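Local coordinates for protein beta-lactamase (Chitinophaga pinensis, PDB 6N36) that probably hydrolyses the beta-lactam ring of antibiotics as a metallo-beta-lactamase with two zinc ions in its active site, at residues Phe169-Ala174 and Tyr178-Ala183; Phe40-Pro45 and Met150-Arg155; Lys14-Asp19 and Thr53-Ser58. All coordinates share one frame; numbering follows the deposited sequence.

Overall arrangement
From the N terminus, contact 3 comes first. It brings Lys14-Asp19 against Thr53-Ser58 and closes a loop that holds strands 23-26, 29-31, 40-42 and 48-51. Contact 2 opens inside that loop at Phe40-Pro45 and closes about a hundred residues later at Met150-Arg155, so contacts 2 and 3 cross. It ties the seven-stranded sheet to the five-stranded one. Contact 1 follows in series as the short hairpin Phe169-Ala174 with Tyr178-Ala183. Its first strand neighbours 150-156 in the same sheet. Contacts 1 and 2 touch, their centres about 9 Å apart. Contact 3 lies near the zinc ions, its centre about 25 Å from that of contact 1.

Contact 1: residues Phe169-Ala174 and Tyr178-Ala183; sequences FDVKDA and YKVLIA
Lys179 curls round one carboxylate oxygen of Asp170. Its CB and CG pass alongside Asp170 OD1, each 3.5 Å from it. CD swings out to 4.1 Å from Asp170 OD1; turns about CG-CD (chi3 -66°) and CD-CE (chi4 -64°) then bring CE back toward that oxygen. At the tip NZ forms a salt bridge with Asp170 OD1 of 2.9 Å. The ammonium comes in on the syn side, somewhat out of the carboxylate plane.

The other face of the hairpin carries Phe169, Val171, Tyr178 and Val180. Val180 CB stands over one face of the Phe169 ring, 4.2 Å from its centroid, in a CH-pi contact. Ile182 CG1 meets the ring edge, 3.8 Å from Phe169 CE1. Val171 CG2 packs against Val180 CG2. Near the turn, water 1 donates to Asp173 OD2 and is hydrogen-bonded to Tyr178 OH. It lies in the plane of the tyrosine ring, at its edge, while the carboxylate of Asp173 stands almost perpendicular to that ring. Asp173 OD2 is also bonded to Tyr242 OH.

Four backbone bonds join the strands. Phe169 and Val180 exchange two, as do Val171 and Tyr178, with Tyr178 N to Val171 O at 2.8 Å. Asp170 and Lys179 form the non-hydrogen-bonded pair between them, where Asp170 CA approaches Tyr178 O at 3.3 Å. On its far side strand 177-182 bonds to strand 221-223. The arrangement is an antiparallel beta hairpin within one of the two sheets of the metallo-beta-lactamase fold.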
# COMPACT_ATOMS: atom_id res chain seq x y z
N PHE A 169 4.79 10.26 -6.24
CA PHE A 169 4.68 10.50 -7.70
C PHE A 169 3.88 11.77 -7.93
O PHE A 169 2.93 12.12 -7.20
CB PHE A 169 4.03 9.32 -8.45
CG PHE A 169 2.75 8.80 -7.84
CD1 PHE A 169 2.80 7.91 -6.79
CD2 PHE A 169 1.52 9.24 -8.26
CE1 PHE A 169 1.64 7.46 -6.21
CE2 PHE A 169 0.35 8.80 -7.67
CZ PHE A 169 0.41 7.91 -6.64
N ASP A 170 4.19 12.39 -9.06
CA ASP A 170 3.44 13.57 -9.56
C ASP A 170 2.31 13.13 -10.48
O ASP A 170 2.53 12.23 -11.35
CB ASP A 170 4.37 14.53 -10.31
CG ASP A 170 5.37 15.22 -9.40
OD1 ASP A 170 5.21 15.19 -8.15
OD2 ASP A 170 6.33 15.82 -9.96
N VAL A 171 1.13 13.72 -10.29
CA VAL A 171 0.00 13.59 -11.25
C VAL A 171 -0.37 15.00 -11.73
O VAL A 171 -0.33 15.96 -10.95
CB VAL A 171 -1.22 12.85 -10.67
CG1 VAL A 171 -0.83 11.46 -10.22
CG2 VAL A 171 -1.89 13.61 -9.54
N LYS A 172 -0.80 15.07 -12.97
CA LYS A 172 -1.19 16.34 -13.64
C LYS A 172 -2.68 16.28 -13.97
O LYS A 172 -3.11 15.26 -14.51
CB LYS A 172 -0.42 16.45 -14.95
CG LYS A 172 1.08 16.63 -14.83
CD LYS A 172 1.75 16.64 -16.19
CE LYS A 172 3.19 17.12 -16.16
NZ LYS A 172 3.86 16.75 -17.42
N ASP A 173 -3.46 17.31 -13.64
CA ASP A 173 -4.85 17.41 -14.19
C ASP A 173 -4.91 18.66 -15.09
O ASP A 173 -3.84 19.22 -15.41
CB ASP A 173 -5.88 17.31 -13.07
CG ASP A 173 -5.93 18.49 -12.10
OD1 ASP A 173 -5.34 19.58 -12.44
OD2 ASP A 173 -6.63 18.36 -11.10
N ALA A 174 -6.11 19.06 -15.50
CA ALA A 174 -6.33 20.24 -16.36
C ALA A 174 -5.81 21.52 -15.70
O ALA A 174 -5.54 22.50 -16.43
CB ALA A 174 -7.80 20.32 -16.70
N TYR A 178 0.06 17.74 -8.83
CA TYR A 178 0.05 17.36 -7.39
C TYR A 178 1.08 16.25 -7.12
O TYR A 178 1.16 15.24 -7.88
CB TYR A 178 -1.31 16.84 -6.93
CG TYR A 178 -2.47 17.79 -7.06
CD1 TYR A 178 -3.22 17.83 -8.22
CD2 TYR A 178 -2.83 18.61 -6.00
CE1 TYR A 178 -4.28 18.72 -8.33
CE2 TYR A 178 -3.89 19.49 -6.09
CZ TYR A 178 -4.61 19.56 -7.26
OH TYR A 178 -5.64 20.44 -7.32
N LYS A 179 1.87 16.45 -6.09
CA LYS A 179 2.79 15.38 -5.60
C LYS A 179 2.03 14.56 -4.57
O LYS A 179 1.50 15.10 -3.58
CB LYS A 179 4.06 15.96 -4.97
CG LYS A 179 5.10 14.87 -4.67
CD LYS A 179 6.43 15.42 -4.22
CE LYS A 179 7.16 16.20 -5.29
NZ LYS A 179 7.52 15.33 -6.44
N VAL A 180 1.84 13.28 -4.89
CA VAL A 180 1.05 12.37 -4.06
C VAL A 180 1.99 11.42 -3.34
O VAL A 180 2.94 10.88 -3.97
CB VAL A 180 0.07 11.59 -4.95
CG1 VAL A 180 -0.77 10.64 -4.13
CG2 VAL A 180 -0.82 12.51 -5.77
N LEU A 181 1.68 11.18 -2.09
CA LEU A 181 2.32 10.12 -1.28
C LEU A 181 1.27 9.06 -0.98
O LEU A 181 0.21 9.40 -0.41
CB LEU A 181 2.85 10.75 0.00
CG LEU A 181 3.34 9.73 1.05
CD1 LEU A 181 4.58 9.01 0.55
CD2 LEU A 181 3.65 10.42 2.39
N ILE A 182 1.58 7.84 -1.35
CA ILE A 182 0.83 6.65 -0.85
C ILE A 182 1.72 6.11 0.28
O ILE A 182 2.80 5.54 -0.01
CB ILE A 182 0.59 5.62 -1.96
CG1 ILE A 182 -0.22 6.20 -3.13
CG2 ILE A 182 -0.07 4.38 -1.35
CD1 ILE A 182 -1.56 6.72 -2.80
N ALA A 183 1.32 6.41 1.50
CA ALA A 183 2.13 6.26 2.72
C ALA A 183 1.84 4.93 3.39
O ALA A 183 0.67 4.72 3.76
CB ALA A 183 1.86 7.36 3.71
O HOH W 1 -7.12 20.41 -9.50

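Contact 2: residues Phe40-Pro45 and Met150-Arg155; sequences FLITTP and MKIVMR
Ile42 is the first residue of Phe40-Pro45 to meet the other segment, and it does so with two branches. Its longer arm runs out to CD1, which meets Ile152 CD1 tip to tip at 3.8 Å. Its other methyl, CG2, faces Met150 and lies 3.9 Å from Met150 CG. The same methyl is equally near Met150 CE. Ile42 CG2 points away from its own backbone N, because CG1 takes the place beside that N (chi1 -61°). The two branches therefore spread toward two successive inward-facing residues of strand 150-156.

Met150 touches Ile42 with both CG and CE because its chain is folded. The bends at chi2 (-60°) and chi3 (-57°) turn CE back toward Ile42. Beyond Ile42, CE also packs against the backbone oxygen of Asp170 on the next strand of its sheet.

Thr43 turns its side chain from this interface, and the chain comes back at Thr44. Thr44 CG2 lies 3.8 Å from Met150 CG, so two methyls of the first segment share that one methylene. The hydroxyl of Thr44 serves its own turn instead: OG1 is hydrogen-bonded to Gly47 O and Lys46 N.

All the contact across the two segments is apolar. Ile42 also touches Phe169, Leu29 and Ile49, and Ile152 touches Phe167. Strand 40-42 belongs to the seven-stranded sheet and strand 150-156 to the five-stranded one. Their side chains meet in the core between the sheets. This is the packed interior of the alpha-beta/beta-alpha sandwich of the metallo-beta-lactamase superfamily.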
# COMPACT_ATOMS: atom_id res chain seq x y z
N PHE A 40 -4.89 1.36 -5.46
CA PHE A 40 -4.71 2.59 -6.23
C PHE A 40 -4.32 2.24 -7.65
O PHE A 40 -3.46 1.38 -7.87
CB PHE A 40 -3.67 3.46 -5.55
CG PHE A 40 -3.99 3.67 -4.08
CD1 PHE A 40 -4.91 4.62 -3.72
CD2 PHE A 40 -3.38 2.90 -3.11
CE1 PHE A 40 -5.20 4.83 -2.37
CE2 PHE A 40 -3.68 3.12 -1.78
CZ PHE A 40 -4.63 4.03 -1.43
N LEU A 41 -4.96 2.90 -8.60
CA LEU A 41 -4.73 2.66 -10.04
C LEU A 41 -4.16 3.92 -10.65
O LEU A 41 -4.76 4.99 -10.49
CB LEU A 41 -6.06 2.30 -10.73
CG LEU A 41 -5.94 2.01 -12.22
CD1 LEU A 41 -5.26 0.69 -12.48
CD2 LEU A 41 -7.33 2.11 -12.84
N ILE A 42 -2.99 3.83 -11.29
CA ILE A 42 -2.38 4.95 -12.03
C ILE A 42 -2.44 4.57 -13.50
O ILE A 42 -1.90 3.55 -13.90
CB ILE A 42 -0.95 5.16 -11.57
CG1 ILE A 42 -0.88 5.50 -10.09
CG2 ILE A 42 -0.27 6.21 -12.46
CD1 ILE A 42 0.47 5.40 -9.57
N THR A 43 -3.13 5.37 -14.29
CA THR A 43 -3.41 5.05 -15.71
C THR A 43 -2.40 5.78 -16.58
O THR A 43 -2.10 6.95 -16.30
CB THR A 43 -4.83 5.39 -16.09
OG1 THR A 43 -5.11 6.80 -15.90
CG2 THR A 43 -5.81 4.55 -15.30
N THR A 44 -1.97 5.14 -17.63
CA THR A 44 -1.04 5.79 -18.60
C THR A 44 -1.36 5.28 -19.99
O THR A 44 -2.02 4.24 -20.19
CB THR A 44 0.44 5.53 -18.31
OG1 THR A 44 0.89 4.38 -19.03
CG2 THR A 44 0.75 5.36 -16.84
N PRO A 45 -0.91 6.02 -21.02
CA PRO A 45 -1.14 5.55 -22.38
C PRO A 45 -0.53 4.19 -22.70
O PRO A 45 -1.01 3.60 -23.65
CB PRO A 45 -0.50 6.64 -23.24
CG PRO A 45 -0.58 7.88 -22.34
CD PRO A 45 -0.31 7.36 -20.95
N MET A 150 4.78 8.46 -16.46
CA MET A 150 4.75 8.47 -14.98
C MET A 150 6.10 8.04 -14.43
O MET A 150 6.75 7.13 -14.99
CB MET A 150 3.67 7.52 -14.42
CG MET A 150 2.34 8.06 -14.61
SD MET A 150 1.94 9.62 -13.85
CE MET A 150 2.32 9.14 -12.16
N LYS A 151 6.46 8.68 -13.33
CA LYS A 151 7.65 8.34 -12.53
C LYS A 151 7.22 8.18 -11.07
O LYS A 151 6.79 9.14 -10.44
CB LYS A 151 8.73 9.42 -12.66
CG LYS A 151 9.96 9.11 -11.84
CD LYS A 151 11.17 9.99 -12.11
CE LYS A 151 12.33 9.60 -11.21
NZ LYS A 151 13.64 10.05 -11.74
N ILE A 152 7.31 6.96 -10.59
CA ILE A 152 6.97 6.63 -9.19
C ILE A 152 8.28 6.34 -8.46
O ILE A 152 9.03 5.47 -8.91
CB ILE A 152 6.05 5.41 -9.17
CG1 ILE A 152 4.74 5.65 -9.92
CG2 ILE A 152 5.84 4.98 -7.73
CD1 ILE A 152 4.05 4.33 -10.25
N VAL A 153 8.50 7.02 -7.35
CA VAL A 153 9.68 6.74 -6.49
C VAL A 153 9.28 5.91 -5.27
O VAL A 153 8.30 6.27 -4.60
CB VAL A 153 10.37 8.04 -6.10
CG1 VAL A 153 11.52 7.72 -5.15
CG2 VAL A 153 10.86 8.79 -7.33
N MET A 154 9.95 4.79 -5.05
CA MET A 154 9.73 3.94 -3.84
C MET A 154 10.63 4.45 -2.71
O MET A 154 11.83 4.76 -2.99
CB MET A 154 10.02 2.46 -4.12
CG MET A 154 9.64 1.60 -2.93
SD MET A 154 11.06 1.44 -1.73
CE MET A 154 11.85 0.02 -2.44
N ARG A 155 10.08 4.65 -1.51
CA ARG A 155 10.91 4.95 -0.34
C ARG A 155 10.75 3.83 0.67
O ARG A 155 9.60 3.49 0.98
CB ARG A 155 10.60 6.31 0.29
CG ARG A 155 10.81 7.51 -0.62
CD ARG A 155 12.23 7.67 -1.10
NE ARG A 155 13.26 7.54 -0.09
CZ ARG A 155 13.80 8.56 0.59
NH1 ARG A 155 13.35 9.80 0.43
NH2 ARG A 155 14.70 8.29 1.52

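Contact 3: residues Lys14-Asp19 and Thr53-Ser58; sequences KEWSAD and TGVAGS
The loop between strand 48-51 and helix 58-69 meets the short, weakly bonded helix 14-17 beside the zinc site, where Trp16 packs on Val55. The side chain of Trp16 comes within about 5 Å of a zinc ion, measured between nearest atoms. Its indole crosses the valine at about a right angle. The touching atoms are Trp16 CE3, on the six-membered ring, and Val55 CG1, 3.7 Å apart. CG1 approaches the ring obliquely. The second methyl, Val55 CG2, turns to Ser17 and lies 3.9 Å from its OG in the conformer described; Ser17 has two.

The backbones are bridged by water 2. It donates to Trp16 O at 3.0 Å, an oxygen also bonded to Thr34 OG1, and accepts from Val55 N at 3.1 Å.

Val55 is held in place by its own loop. Residues Val55 to Ser58 form a type II beta turn, with Gly57 at its third position (phi 98°). Ser58 N closes the turn on Val55 O at 3.0 Å. Ser58 OG donates to the same oxygen at 2.7 Å, so Val55 O is gripped twice by one residue. Ser58 OG also accepts from Gly54 N, at 2.9 Å. The serine hydroxyl thus links the residues before and at the start of the turn.

Around the contact, Tyr11 meets Trp16 edge to face, while Asp19 is bonded to His65 and touches Leu61, both of helix 58-69. Thr53 is bonded through OG1 to Ala91 N, and its side chain packs on Met92 and Val95. The contact thus joins helix 14-17 to the loop that leads from strand 48-51 into helix 58-69, with helix 92-99 packed on Thr53 of that loop.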
# COMPACT_ATOMS: atom_id res chain seq x y z
N LYS A 14 -15.05 -7.05 8.10
CA LYS A 14 -16.15 -6.83 7.13
C LYS A 14 -15.83 -5.62 6.24
O LYS A 14 -16.20 -5.63 5.01
CB LYS A 14 -17.48 -6.68 7.87
CG LYS A 14 -17.65 -5.34 8.58
CD LYS A 14 -19.02 -5.18 9.29
CE LYS A 14 -18.84 -5.16 10.80
NZ LYS A 14 -17.90 -4.11 11.26
N GLU A 15 -15.14 -4.59 6.77
CA GLU A 15 -14.85 -3.37 5.97
C GLU A 15 -13.77 -3.66 4.91
O GLU A 15 -13.65 -2.89 3.90
CB GLU A 15 -14.43 -2.24 6.89
CG GLU A 15 -15.56 -1.78 7.81
CD GLU A 15 -15.28 -0.50 8.58
OE1 GLU A 15 -14.11 -0.04 8.56
OE2 GLU A 15 -16.24 0.05 9.18
N TRP A 16 -13.01 -4.74 5.08
CA TRP A 16 -11.95 -5.09 4.08
C TRP A 16 -12.60 -5.53 2.76
O TRP A 16 -12.00 -5.34 1.69
CB TRP A 16 -11.05 -6.20 4.60
CG TRP A 16 -10.11 -5.77 5.67
CD1 TRP A 16 -10.02 -4.54 6.26
CD2 TRP A 16 -9.17 -6.62 6.33
NE1 TRP A 16 -9.08 -4.58 7.26
CE2 TRP A 16 -8.50 -5.82 7.29
CE3 TRP A 16 -8.83 -7.97 6.22
CZ2 TRP A 16 -7.54 -6.36 8.14
CZ3 TRP A 16 -7.85 -8.49 7.03
CH2 TRP A 16 -7.24 -7.70 7.99
N SER A 17 -13.74 -6.19 2.85
CA SER A 17 -14.41 -6.84 1.70
C SER A 17 -15.59 -5.98 1.22
O SER A 17 -16.14 -6.30 0.15
CB SER A 17 -14.82 -8.25 2.08
OG SER A 17 -13.66 -9.08 2.10
N ALA A 18 -15.99 -4.97 2.00
CA ALA A 18 -17.19 -4.13 1.71
C ALA A 18 -16.94 -3.33 0.43
O ALA A 18 -15.89 -2.69 0.29
CB ALA A 18 -17.51 -3.20 2.85
N ASP A 19 -17.92 -3.29 -0.45
CA ASP A 19 -17.76 -2.56 -1.73
C ASP A 19 -17.72 -1.06 -1.44
O ASP A 19 -18.21 -0.58 -0.40
CB ASP A 19 -18.86 -2.95 -2.71
CG ASP A 19 -18.55 -2.69 -4.17
OD1 ASP A 19 -17.42 -2.23 -4.50
OD2 ASP A 19 -19.45 -2.92 -4.97
N THR A 53 -3.54 -5.11 -3.69
CA THR A 53 -4.87 -5.78 -3.75
C THR A 53 -5.52 -5.66 -2.39
O THR A 53 -5.05 -4.93 -1.54
CB THR A 53 -4.79 -7.22 -4.27
OG1 THR A 53 -4.25 -8.05 -3.24
CG2 THR A 53 -4.00 -7.37 -5.55
N GLY A 54 -6.66 -6.33 -2.20
CA GLY A 54 -7.16 -6.62 -0.87
C GLY A 54 -6.87 -8.06 -0.50
O GLY A 54 -5.86 -8.61 -0.87
N VAL A 55 -7.80 -8.70 0.17
CA VAL A 55 -7.67 -10.12 0.54
C VAL A 55 -7.95 -10.98 -0.68
O VAL A 55 -8.40 -10.46 -1.73
CB VAL A 55 -8.61 -10.47 1.71
CG1 VAL A 55 -8.22 -9.72 2.96
CG2 VAL A 55 -10.06 -10.24 1.32
N ALA A 56 -7.74 -12.28 -0.57
CA ALA A 56 -8.07 -13.22 -1.66
C ALA A 56 -9.51 -13.00 -2.11
O ALA A 56 -10.38 -12.77 -1.27
CB ALA A 56 -7.87 -14.64 -1.22
N GLY A 57 -9.73 -13.01 -3.43
CA GLY A 57 -11.05 -12.74 -4.01
C GLY A 57 -11.18 -11.31 -4.48
O GLY A 57 -12.08 -11.03 -5.30
N SER A 58 -10.29 -10.40 -4.04
CA SER A 58 -10.46 -8.97 -4.38
C SER A 58 -10.09 -8.68 -5.86
O SER A 58 -10.44 -7.59 -6.33
CB SER A 58 -9.71 -8.12 -3.39
OG SER A 58 -8.31 -8.39 -3.45
O HOH W 2 -10.50 -7.19 -0.09